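Long-range contact in branched-chain amino acid transport system substrate-binding protein (Rhodopseudomonas palustris, PDB 4JB0), which binds small aromatic acids from lignin breakdown, such as ferulate, and probably delivers them to an ABC transporter for uptake: residues I94-L99 with V110-P115. Residues are numbered along the deposited sequence; the frame is centred on the assembly and turned at random.
Sequences IALAPL and VAMPQP. With FER (3-(4-hydroxy-3-methoxyphenyl)-2-propenoic acid), chain B.
Ile94 and Val110 lie side by side on one face of the sheet, with CG1 of Ile94 3.9 Å from CG2 of Val110. On the other face, CB of Ala95 meets CB of Ala111, and CD2 of Leu99 folds back toward this second methyl. Two backbone bonds join the parallel strands: Ala95 N to Val110 O (2.8 Å) and Met112 N to Ala95 O. The strands are neighbours in a beta-alpha-beta unit with helix 103-106 in the connection. Just past the end of its strand, Met112 crosses the side chain of Ile94 at a slant. With CG1 beside the backbone N (chi1 -64°), CG2 of Ile94 is left anti to it and presses on CG of Met112 at 3.3 Å, a tight fit. The bent Met112 chain then brings SD to 3.7 Å from the same CG2 of Ile94. Helix 279-299 packs against both residues.

Pro113 turns its ring toward the other loop. CG of Pro113 sits 3.4 Å from C of Ala97, against the backbone, and also comes near CD of Pro98. Ala97 O is buried there without a polar partner. Pro98 lays CG and CD over one face of the ferulate ring, with CG 3.5 Å from C6 of ferulate, a geometry consistent with CH-pi contact. CB of Pro113 lies 3.6 Å from the ligand's phenol oxygen O4. Leu96 O approaches the methoxy carbon C10. A serine in place of Pro98 has no ring carbons to lay over the ligand, and that face of the aromatic ring would probably be left poorly packed. His283, Gln279, Thr76, Ser196 and Arg171 hydrogen-bond the ligand. The chemistry here is therefore a division of labour: Pro98 gives the aromatic ring a stiff apolar wall and Pro113 closes in beside the phenol oxygen, while the ligand's hydrogen bonds to those five residues come from other parts of the pocket.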
loop_
_atom_site.group_PDB
_atom_site.type_symbol
_atom_site.label_atom_id
_atom_site.label_comp_id
_atom_site.label_asym_id
_atom_site.label_seq_id
_atom_site.Cartn_x
_atom_site.Cartn_y
_atom_site.Cartn_z
ATOM N N ILE A 94 -11.574 0.343 -5.603
ATOM C CA ILE A 94 -10.443 0.983 -4.938
ATOM C C ILE A 94 -9.554 -0.092 -4.276
ATOM O O ILE A 94 -9.963 -0.819 -3.365
ATOM C CB ILE A 94 -10.939 1.997 -3.896
ATOM C CG1 ILE A 94 -11.692 3.109 -4.623
ATOM C CG2 ILE A 94 -9.709 2.618 -3.224
ATOM C CD1 ILE A 94 -12.374 4.128 -3.725
ATOM N N ALA A 95 -8.350 -0.246 -4.801
ATOM C CA ALA A 95 -7.464 -1.314 -4.383
ATOM C C ALA A 95 -6.826 -0.910 -3.056
ATOM O O ALA A 95 -6.429 0.235 -2.915
ATOM C CB ALA A 95 -6.355 -1.450 -5.434
ATOM N N LEU A 96 -6.685 -1.833 -2.115
ATOM C CA LEU A 96 -6.088 -1.502 -0.800
ATOM C C LEU A 96 -4.702 -2.129 -0.631
ATOM O O LEU A 96 -4.188 -2.237 0.479
ATOM C CB LEU A 96 -7.048 -1.908 0.339
ATOM C CG LEU A 96 -8.419 -1.215 0.269
ATOM C CD1 LEU A 96 -9.434 -1.688 1.347
ATOM C CD2 LEU A 96 -8.324 0.351 0.251
ATOM N N ALA A 97 -4.107 -2.532 -1.754
ATOM C CA ALA A 97 -2.807 -3.132 -1.826
ATOM C C ALA A 97 -2.328 -2.762 -3.240
ATOM O O ALA A 97 -3.152 -2.462 -4.098
ATOM C CB ALA A 97 -2.925 -4.662 -1.681
ATOM N N PRO A 98 -1.010 -2.746 -3.487
ATOM C CA PRO A 98 -0.460 -2.417 -4.812
ATOM C C PRO A 98 -0.870 -3.469 -5.855
ATOM O O PRO A 98 -1.187 -4.627 -5.510
ATOM C CB PRO A 98 1.064 -2.474 -4.615
ATOM C CG PRO A 98 1.272 -2.684 -3.149
ATOM C CD PRO A 98 0.012 -3.276 -2.589
ATOM N N LEU A 99 -0.955 -3.055 -7.111
ATOM C CA LEU A 99 -1.195 -4.040 -8.142
ATOM C C LEU A 99 -0.783 -3.576 -9.498
ATOM O O LEU A 99 -0.931 -2.391 -9.814
ATOM C CB LEU A 99 -2.637 -4.468 -8.176
ATOM C CG LEU A 99 -3.562 -3.559 -8.958
ATOM C CD1 LEU A 99 -4.762 -4.420 -9.391
ATOM C CD2 LEU A 99 -3.854 -2.403 -8.070
ATOM N N VAL A 110 -8.703 1.967 -9.370
ATOM C CA VAL A 110 -7.623 2.836 -8.881
ATOM C C VAL A 110 -7.001 2.173 -7.629
ATOM O O VAL A 110 -7.590 1.223 -7.034
ATOM C CB VAL A 110 -8.141 4.250 -8.495
ATOM C CG1 VAL A 110 -8.720 5.011 -9.745
ATOM C CG2 VAL A 110 -9.184 4.189 -7.377
ATOM N N ALA A 111 -5.872 2.699 -7.179
ATOM C CA ALA A 111 -5.141 2.047 -6.064
ATOM C C ALA A 111 -4.658 3.097 -5.069
ATOM O O ALA A 111 -4.114 4.156 -5.490
ATOM C CB ALA A 111 -3.984 1.302 -6.624
ATOM N N MET A 112 -4.903 2.826 -3.782
ATOM C CA MET A 112 -4.514 3.718 -2.688
ATOM C C MET A 112 -3.006 3.615 -2.315
ATOM O O MET A 112 -2.397 4.659 -2.071
ATOM C CB MET A 112 -5.428 3.515 -1.438
ATOM C CG MET A 112 -6.968 3.771 -1.718
ATOM S SD MET A 112 -7.213 5.338 -2.602
ATOM C CE MET A 112 -6.632 6.366 -1.361
ATOM N N PRO A 113 -2.402 2.387 -2.269
ATOM C CA PRO A 113 -0.995 2.380 -1.870
ATOM C C PRO A 113 -0.105 3.069 -2.902
ATOM O O PRO A 113 -0.455 3.140 -4.088
ATOM C CB PRO A 113 -0.643 0.885 -1.804
ATOM C CG PRO A 113 -1.969 0.193 -1.529
ATOM C CD PRO A 113 -2.952 1.010 -2.351
ATOM N N GLN A 114 1.045 3.553 -2.459
ATOM C CA GLN A 114 1.992 4.182 -3.406
ATOM C C GLN A 114 2.427 3.205 -4.502
ATOM O O GLN A 114 2.666 2.017 -4.207
ATOM C CB GLN A 114 3.218 4.606 -2.647
ATOM C CG GLN A 114 2.952 5.789 -1.708
ATOM C CD GLN A 114 2.305 5.411 -0.375
ATOM O OE1 GLN A 114 2.108 4.214 -0.041
ATOM N NE2 GLN A 114 1.899 6.444 0.373
ATOM N N PRO A 115 2.565 3.696 -5.753
ATOM C CA PRO A 115 3.062 2.796 -6.794
ATOM C C PRO A 115 4.521 2.480 -6.554
ATOM O O PRO A 115 5.302 3.318 -5.981
ATOM C CB PRO A 115 2.880 3.595 -8.116
ATOM C CG PRO A 115 2.901 5.068 -7.709
ATOM C CD PRO A 115 2.346 5.080 -6.246
HETATM C C4 FER B . 1.088 -1.415 1.061
HETATM C C5 FER B . 2.216 -1.822 0.363
HETATM C C6 FER B . 2.403 -3.184 0.161
HETATM C C3 FER B . 0.170 -2.329 1.546
HETATM C C2 FER B . 0.361 -3.698 1.334
HETATM C C1 FER B . 1.488 -4.118 0.632
HETATM C C10 FER B . -1.882 -2.892 2.747
HETATM C C7 FER B . 1.598 -5.590 0.453
HETATM C C8 FER B . 1.932 -6.179 -0.697
HETATM C C9 FER B . 1.917 -7.663 -0.799
HETATM O O1 FER B . 2.297 -8.402 0.152
HETATM O O2 FER B . 1.405 -8.137 -1.849
HETATM O O4 FER B . 0.880 -0.105 1.258
HETATM O O3 FER B . -0.950 -1.911 2.230
#